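Ribonuclease T2 (Homo sapiens, PDB 3T0O) cleaves single-stranded RNA, preferentially between purine and uridine residues, and so generates microbial RNA fragments that are sensed by TLR8 in innate immunity. Local coordinates at residues T22-I27 with R32-Y37; L121-V126 with G173-C178. One frame throughout, in Å; residues are numbered along the deposited sequence.

Contact 1 of 2, residues T22-I27 with R32-Y37; sequences TVCEKI and RDPPDY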
ATOM      1  N   THR A  22       1.733  -6.816  10.241  1.00  9.46           N
ATOM      2  CA  THR A  22       0.642  -6.135  10.934  1.00  8.76           C
ATOM      3  C   THR A  22      -0.732  -6.401  10.389  1.00  8.69           C
ATOM      4  O   THR A  22      -1.677  -6.674  11.182  1.00 11.78           O
ATOM      5  CB  THR A  22       0.874  -4.657  10.911  1.00  9.04           C
ATOM      6  OG1 THR A  22       2.102  -4.407  11.590  1.00 11.23           O
ATOM      7  CG2 THR A  22      -0.239  -3.866  11.625  1.00 11.02           C
ATOM      8  N   VAL A  23      -0.891  -6.332   9.086  1.00  9.61           N
ATOM      9  CA  VAL A  23      -2.218  -6.393   8.517  1.00  9.14           C
ATOM     10  C   VAL A  23      -2.778  -7.795   8.288  1.00 10.07           C
ATOM     11  O   VAL A  23      -4.018  -7.946   8.118  1.00 11.57           O
ATOM     12  CB  VAL A  23      -2.368  -5.509   7.265  1.00  8.09           C
ATOM     13  CG1 VAL A  23      -2.058  -3.993   7.582  1.00 10.70           C
ATOM     14  CG2 VAL A  23      -1.520  -6.032   6.089  1.00  9.00           C
ATOM     15  N   CYS A  24      -1.889  -8.767   8.194  1.00  9.84           N
ATOM     16  CA  CYS A  24      -2.350 -10.144   8.013  1.00  9.28           C
ATOM     17  C   CYS A  24      -3.371 -10.496   9.076  1.00 11.99           C
ATOM     18  O   CYS A  24      -3.225 -10.187  10.274  1.00 13.17           O
ATOM     19  CB  CYS A  24      -1.126 -11.056   8.158  1.00  9.45           C
ATOM     20  SG  CYS A  24      -0.211 -11.200   6.617  1.00 12.60           S
ATOM     21  N   GLU A  25      -4.374 -11.245   8.644  1.00 12.56           N
ATOM     22  CA  GLU A  25      -5.494 -11.613   9.542  1.00 14.42           C
ATOM     23  C   GLU A  25      -5.595 -13.063   9.793  1.00 14.90           C
ATOM     24  O   GLU A  25      -6.237 -13.487  10.751  1.00 19.20           O
ATOM     25  CB  GLU A  25      -6.812 -11.152   8.890  1.00 12.67           C
ATOM     26  CG  GLU A  25      -6.876  -9.646   8.852  1.00 14.25           C
ATOM     27  CD  GLU A  25      -8.277  -9.074   8.522  1.00 17.68           C
ATOM     28  OE1 GLU A  25      -9.226  -9.858   8.324  1.00 17.66           O
ATOM     29  OE2 GLU A  25      -8.349  -7.832   8.394  1.00 19.53           O
ATOM     30  N   LYS A  26      -5.029 -13.879   8.919  1.00 15.32           N
ATOM     31  CA  LYS A  26      -5.138 -15.326   9.115  1.00 17.92           C
ATOM     32  C   LYS A  26      -3.835 -15.922   8.668  1.00 16.24           C
ATOM     33  O   LYS A  26      -3.179 -15.369   7.773  1.00 17.97           O
ATOM     34  CB  LYS A  26      -6.223 -15.913   8.233  1.00 20.40           C
ATOM     35  CG  LYS A  26      -7.592 -15.526   8.512  1.00 28.48           C
ATOM     36  CD  LYS A  26      -8.420 -16.687   8.007  1.00 35.89           C
ATOM     37  CE  LYS A  26      -9.542 -16.220   7.113  1.00 40.44           C
ATOM     38  NZ  LYS A  26     -10.399 -17.397   6.820  1.00 43.99           N
ATOM     39  N   ILE A  27      -3.455 -17.040   9.274  1.00 18.60           N
ATOM     40  CA  ILE A  27      -2.157 -17.642   8.938  1.00 18.92           C
ATOM     41  C   ILE A  27      -2.481 -18.615   7.799  1.00 17.93           C
ATOM     42  O   ILE A  27      -2.743 -19.788   7.984  1.00 20.87           O
ATOM     43  CB  ILE A  27      -1.493 -18.370  10.135  1.00 20.81           C
ATOM     44  CG1 ILE A  27      -1.092 -17.336  11.173  1.00 26.12           C
ATOM     45  CG2 ILE A  27      -0.217 -19.223   9.635  1.00 24.29           C
ATOM     46  CD1 ILE A  27      -0.648 -17.916  12.489  1.00 31.33           C
ATOM     47  N   ARG A  32       0.825 -16.841   5.584  1.00 14.09           N
ATOM     48  CA  ARG A  32       1.348 -17.947   6.387  1.00 18.55           C
ATOM     49  C   ARG A  32       2.738 -17.651   6.918  1.00 20.34           C
ATOM     50  O   ARG A  32       3.017 -17.894   8.089  1.00 22.47           O
ATOM     51  CB  ARG A  32       1.235 -19.224   5.612  1.00 18.15           C
ATOM     52  CG  ARG A  32       1.744 -20.369   6.426  1.00 19.73           C
ATOM     53  CD  ARG A  32       1.327 -21.650   5.820  1.00 23.99           C
ATOM     54  NE  ARG A  32      -0.127 -21.862   5.747  1.00 21.80           N
ATOM     55  CZ  ARG A  32      -0.912 -22.337   6.705  1.00 24.27           C
ATOM     56  NH1 ARG A  32      -0.457 -22.618   7.912  1.00 26.60           N
ATOM     57  NH2 ARG A  32      -2.201 -22.533   6.428  1.00 23.40           N
ATOM     58  N   ASP A  33       3.594 -17.122   6.056  1.00 21.03           N
ATOM     59  CA  ASP A  33       4.845 -16.520   6.456  1.00 21.33           C
ATOM     60  C   ASP A  33       4.807 -15.125   5.837  1.00 18.56           C
ATOM     61  O   ASP A  33       5.149 -14.988   4.674  1.00 21.35           O
ATOM     62  CB  ASP A  33       6.006 -17.380   5.880  1.00 23.96           C
ATOM     63  CG  ASP A  33       6.051 -18.813   6.483  1.00 31.93           C
ATOM     64  OD1 ASP A  33       6.351 -18.944   7.699  1.00 36.19           O
ATOM     65  OD2 ASP A  33       5.771 -19.796   5.739  1.00 38.64           O
ATOM     66  N   PRO A  34       4.358 -14.123   6.587  1.00 17.78           N
ATOM     67  CA  PRO A  34       4.154 -12.797   5.990  1.00 15.43           C
ATOM     68  C   PRO A  34       5.447 -12.331   5.340  1.00 16.47           C
ATOM     69  O   PRO A  34       6.546 -12.480   5.935  1.00 17.73           O
ATOM     70  CB  PRO A  34       3.796 -11.934   7.175  1.00 14.98           C
ATOM     71  CG  PRO A  34       3.155 -12.942   8.183  1.00 16.62           C
ATOM     72  CD  PRO A  34       3.928 -14.170   7.991  1.00 16.15           C
ATOM     73  N   PRO A  35       5.353 -11.786   4.115  1.00 14.66           N
ATOM     74  CA  PRO A  35       6.588 -11.158   3.556  1.00 14.51           C
ATOM     75  C   PRO A  35       7.234 -10.176   4.533  1.00 14.61           C
ATOM     76  O   PRO A  35       6.538  -9.393   5.184  1.00 14.06           O
ATOM     77  CB  PRO A  35       6.030 -10.350   2.360  1.00 14.07           C
ATOM     78  CG  PRO A  35       4.817 -11.117   1.943  1.00 15.04           C
ATOM     79  CD  PRO A  35       4.191 -11.591   3.233  1.00 14.44           C
ATOM     80  N   ASP A  36       8.567 -10.160   4.540  1.00 14.28           N
ATOM     81  CA  ASP A  36       9.275  -9.277   5.415  0.50 13.75           C
ATOM     82  C   ASP A  36       9.609  -7.940   4.738  1.00 13.19           C
ATOM     83  O   ASP A  36      10.657  -7.273   5.028  1.00 15.16           O
ATOM     84  CB  ASP A  36      10.551  -9.973   5.914  0.50 15.63           C
ATOM     85  CG  ASP A  36      11.535 -10.234   4.811  0.50 17.51           C
ATOM     86  OD1 ASP A  36      12.680 -10.690   5.107  0.50 20.81           O
ATOM     87  OD2 ASP A  36      11.201 -10.033   3.629  0.50 17.00           O
ATOM     88  N   TYR A  37       8.647  -7.438   3.964  1.00 11.21           N
ATOM     89  CA  TYR A  37       8.824  -6.126   3.326  1.00  9.50           C
ATOM     90  C   TYR A  37       7.464  -5.516   3.090  1.00  9.66           C
ATOM     91  O   TYR A  37       6.466  -6.235   3.087  1.00 10.90           O
ATOM     92  CB  TYR A  37       9.550  -6.277   1.975  1.00 11.84           C
ATOM     93  CG  TYR A  37       9.037  -7.340   1.055  1.00 10.38           C
ATOM     94  CD1 TYR A  37       8.057  -7.049   0.094  1.00 13.09           C
ATOM     95  CD2 TYR A  37       9.592  -8.594   1.080  1.00 14.06           C
ATOM     96  CE1 TYR A  37       7.633  -7.997  -0.812  1.00 12.89           C
ATOM     97  CE2 TYR A  37       9.104  -9.560   0.195  1.00 12.71           C
ATOM     98  CZ  TYR A  37       8.107  -9.229  -0.690  1.00 13.76           C
ATOM     99  OH  TYR A  37       7.751 -10.232  -1.629  1.00 19.47           O
TER

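Contact 2 of 2, residues L121-V126 with G173-C178; sequences LDLNSV and GQIELC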
ATOM      1  N   LEU A 121       9.413   4.311  -5.648  1.00 11.88           N
ATOM      2  CA  LEU A 121       9.422   4.847  -4.323  1.00 10.84           C
ATOM      3  C   LEU A 121      10.364   4.079  -3.392  1.00 11.28           C
ATOM      4  O   LEU A 121      11.077   4.639  -2.519  1.00 10.24           O
ATOM      5  CB  LEU A 121       8.016   4.761  -3.743  1.00 12.07           C
ATOM      6  CG  LEU A 121       7.132   5.742  -4.515  1.00 15.09           C
ATOM      7  CD1 LEU A 121       5.672   5.413  -4.109  1.00 15.81           C
ATOM      8  CD2 LEU A 121       7.447   7.239  -4.199  1.00 17.81           C
ATOM      9  N   ASP A 122      10.418   2.738  -3.616  1.00 10.61           N
ATOM     10  CA  ASP A 122      11.252   1.871  -2.780  1.00  9.66           C
ATOM     11  C   ASP A 122      11.261   2.179  -1.300  1.00 10.27           C
ATOM     12  O   ASP A 122      12.311   2.407  -0.693  1.00 11.65           O
ATOM     13  CB  ASP A 122      12.640   1.714  -3.356  1.00 11.42           C
ATOM     14  CG  ASP A 122      13.327   0.413  -2.825  1.00 12.02           C
ATOM     15  OD1 ASP A 122      12.701  -0.305  -2.000  1.00 15.53           O
ATOM     16  OD2 ASP A 122      14.456   0.207  -3.304  1.00 17.63           O
ATOM     17  N   LEU A 123      10.047   2.142  -0.755  1.00  9.52           N
ATOM     18  CA  LEU A 123       9.880   2.402   0.662  1.00  9.05           C
ATOM     19  C   LEU A 123      10.675   1.456   1.537  1.00 10.25           C
ATOM     20  O   LEU A 123      11.218   1.875   2.513  1.00 10.70           O
ATOM     21  CB  LEU A 123       8.372   2.323   0.959  1.00 10.22           C
ATOM     22  CG  LEU A 123       8.038   2.289   2.464  1.00  9.57           C
ATOM     23  CD1 LEU A 123       8.341   3.666   3.139  1.00 11.31           C
ATOM     24  CD2 LEU A 123       6.536   1.948   2.549  1.00 12.26           C
ATOM     25  N   ASN A 124      10.791   0.215   1.125  1.00 10.95           N
ATOM     26  CA  ASN A 124      11.573  -0.735   1.871  1.00 11.19           C
ATOM     27  C   ASN A 124      13.045  -0.319   1.996  1.00 11.65           C
ATOM     28  O   ASN A 124      13.589  -0.344   3.128  1.00 12.95           O
ATOM     29  CB  ASN A 124      11.461  -2.074   1.243  1.00 12.69           C
ATOM     30  CG  ASN A 124      10.161  -2.684   1.561  1.00 11.95           C
ATOM     31  OD1 ASN A 124       9.959  -3.046   2.724  1.00 13.39           O
ATOM     32  ND2 ASN A 124       9.300  -2.869   0.553  1.00 13.82           N
ATOM     33  N   SER A 125      13.662   0.084   0.901  1.00 10.87           N
ATOM     34  CA  SER A 125      15.080   0.480   0.991  1.00 11.69           C
ATOM     35  C   SER A 125      15.194   1.770   1.756  1.00 12.46           C
ATOM     36  O   SER A 125      16.167   1.925   2.478  1.00 15.34           O
ATOM     37  CB  SER A 125      15.714   0.647  -0.388  1.00 14.19           C
ATOM     38  OG  SER A 125      15.755  -0.629  -0.971  1.00 17.93           O
ATOM     39  N   VAL A 126      14.243   2.664   1.585  1.00 12.62           N
ATOM     40  CA  VAL A 126      14.281   3.945   2.280  1.00 13.77           C
ATOM     41  C   VAL A 126      14.325   3.759   3.782  1.00 12.20           C
ATOM     42  O   VAL A 126      15.213   4.328   4.477  1.00 15.58           O
ATOM     43  CB  VAL A 126      13.120   4.771   1.849  1.00 13.23           C
ATOM     44  CG1 VAL A 126      12.869   5.935   2.735  1.00 16.46           C
ATOM     45  CG2 VAL A 126      13.376   5.206   0.420  1.00 17.41           C
ATOM     46  N   GLY A 173       1.025  -0.205  10.421  1.00  8.19           N
ATOM     47  CA  GLY A 173       0.424  -1.109   9.412  1.00  8.72           C
ATOM     48  C   GLY A 173       0.505  -0.557   8.005  1.00  7.42           C
ATOM     49  O   GLY A 173       0.538  -1.355   7.104  1.00  8.01           O
ATOM     50  N   GLN A 174       0.438   0.773   7.843  1.00  8.28           N
ATOM     51  CA  GLN A 174       0.190   1.256   6.445  1.00  7.50           C
ATOM     52  C   GLN A 174       0.797   2.626   6.276  1.00  8.71           C
ATOM     53  O   GLN A 174       0.708   3.437   7.183  1.00  9.41           O
ATOM     54  CB  GLN A 174      -1.338   1.216   6.193  1.00  9.00           C
ATOM     55  CG  GLN A 174      -1.710   1.648   4.760  1.00  8.20           C
ATOM     56  CD  GLN A 174      -3.119   1.086   4.460  1.00  8.33           C
ATOM     57  OE1 GLN A 174      -3.202  -0.032   3.990  1.00 10.95           O
ATOM     58  NE2 GLN A 174      -4.113   1.894   4.643  1.00 14.23           N
ATOM     59  N   ILE A 175       1.442   2.850   5.126  1.00  7.79           N
ATOM     60  CA  ILE A 175       2.057   4.146   4.844  1.00  7.88           C
ATOM     61  C   ILE A 175       1.513   4.603   3.527  1.00  8.93           C
ATOM     62  O   ILE A 175       1.498   3.831   2.550  1.00  9.72           O
ATOM     63  CB  ILE A 175       3.529   3.987   4.812  1.00  7.53           C
ATOM     64  CG1 ILE A 175       4.065   3.672   6.247  1.00 10.10           C
ATOM     65  CG2 ILE A 175       4.196   5.237   4.137  1.00  9.75           C
ATOM     66  CD1 ILE A 175       5.603   3.353   6.266  1.00 11.17           C
ATOM     67  N   GLU A 176       0.993   5.798   3.517  1.00  9.62           N
ATOM     68  CA  GLU A 176       0.318   6.380   2.311  1.00 10.32           C
ATOM     69  C   GLU A 176       1.121   7.558   1.852  1.00 10.83           C
ATOM     70  O   GLU A 176       1.535   8.394   2.646  1.00 11.46           O
ATOM     71  CB  GLU A 176      -1.105   6.815   2.590  1.00 11.17           C
ATOM     72  CG  GLU A 176      -1.888   5.586   3.126  1.00 10.13           C
ATOM     73  CD  GLU A 176      -3.312   5.884   3.299  1.00 17.59           C
ATOM     74  OE1 GLU A 176      -3.663   7.048   3.316  1.00 22.77           O
ATOM     75  OE2 GLU A 176      -4.084   4.928   3.470  1.00 23.71           O
ATOM     76  N   LEU A 177       1.338   7.644   0.534  1.00 10.23           N
ATOM     77  CA  LEU A 177       2.055   8.796  -0.074  1.00 11.20           C
ATOM     78  C   LEU A 177       1.132   9.282  -1.190  1.00 12.09           C
ATOM     79  O   LEU A 177       0.690   8.507  -2.046  1.00 12.46           O
ATOM     80  CB  LEU A 177       3.393   8.384  -0.687  1.00 12.42           C
ATOM     81  CG  LEU A 177       4.444   7.969   0.383  1.00 11.28           C
ATOM     82  CD1 LEU A 177       5.525   7.070  -0.231  1.00 14.35           C
ATOM     83  CD2 LEU A 177       5.010   9.274   0.968  1.00 15.12           C
ATOM     84  N   CYS A 178       0.857  10.581  -1.186  1.00 12.68           N
ATOM     85  CA  CYS A 178      -0.026  11.118  -2.223  1.00 13.18           C
ATOM     86  C   CYS A 178       0.775  11.444  -3.479  1.00 14.21           C
ATOM     87  O   CYS A 178       1.948  11.800  -3.436  1.00 14.82           O
ATOM     88  CB  CYS A 178      -0.755  12.341  -1.723  1.00 14.43           C
ATOM     89  SG  CYS A 178      -2.035  11.765  -0.534  1.00 18.99           S
TER

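Contact 1 of 2, residues T22-I27 with R32-Y37
The carbonyl oxygen of Ile27 lies over one face of the Arg32 guanidinium, off-centre toward the rim, and Ile27 O comes to 3.2 Å from Arg32 NH2. The N-H directions are poorly aimed for a hydrogen bond, because the oxygen stands above the plane of the group. Arg32 starts out extended, with CG opposite its backbone nitrogen (chi1 -179°). A bend at chi3 (-62°) then folds the guanidinium back over the end of the 22-27 segment. Along the way Arg32 CG passes 3.9 Å from Ile27 CG2, and the same methyl sits 3.8 Å from Arg32 NH1, the two side chains crossing at about a right angle. A second, wholly apolar touch lies nearer the helix. Cys24, the first residue to leave helical geometry after helix 20-23, turns its sulfur onto the Pro34 ring, with Cys24 SG 4.1 Å from Pro34 CG and equally near Pro34 CB. That sulfur is also bonded to Cys31, in a disulfide that closes this surface loop, while Pro34 rests in addition on Pro20 and Glu21 of the helix. Across the two segments, then, the chemistry is one of van der Waals touches and, at most, a modest electrostatic attraction between a carbonyl and a cation; the covalent Cys24-Cys31 link holds the two sides of this exposed loop together.

Contact 2 of 2, residues L121-V126 with G173-C178
Leu121 and Leu123 pack on Leu177 and Ile175 of strand 171-180 from either side of Asp122, whose backbone is left-handed (phi 40°). This is a junction between two consecutive helices packed on the central antiparallel sheet of the RNase T2 fold: Asp122 is the first residue to leave helical geometry after helix 107-121 and the N-cap of helix 123-129. One leucine-leucine pair and one leucine-isoleucine pair make up the contact, all four residues buried. Leu121 CD1 meets Leu177 CD1 at 4.2 Å. Further along, Ile175 CD1 fits against the fork of Leu123, 4.1 Å from Leu123 CD2 and nearly as close to Leu123 CD1. In Leu123, chi1 168° sends CG toward the strand, and chi2 70° turns the fork so that both methyls lie beside Ile175 CD1. Ile175 and Leu177, alternate residues of the strand, present one face to the helices, and Leu186 touches both Leu121 and Leu177. Gln174 leaves the strand on the side away from 121-126, and its OE1 hydrogen-bonds ND1 of His41, predicted to be an active-site residue. Behind the leucines, the Asp122 carboxylate secures the new helix: Ser125 N donates to Asp122 OD1 at 3.1 Å, and Ser125 OG to Asp122 OD2 at 2.8 Å, both arriving from above the carboxylate plane.

After strand 12-18 the chain enters helix 20-23, and contact 1 closes the short loop that follows it, before strand 39-45. Contact 2 opens at the last residue of helix 107-121, after helices 66-72 and 84-98, and closes a much longer excursion containing helix 141-152 and strand 157-161. The two are thus in series, neither nested nor crossed. Their centres lie about 17 Å apart, yet their ends meet: Thr22 and Val23 pack on Gly173, and Tyr37 lies against Asn124, whose side chain also bonds the backbone of Trp38. Contact 1 joins the helix 20-23 end to the surface loop before strand 39-45; contact 2 brings the helical part of the chain onto the sheet.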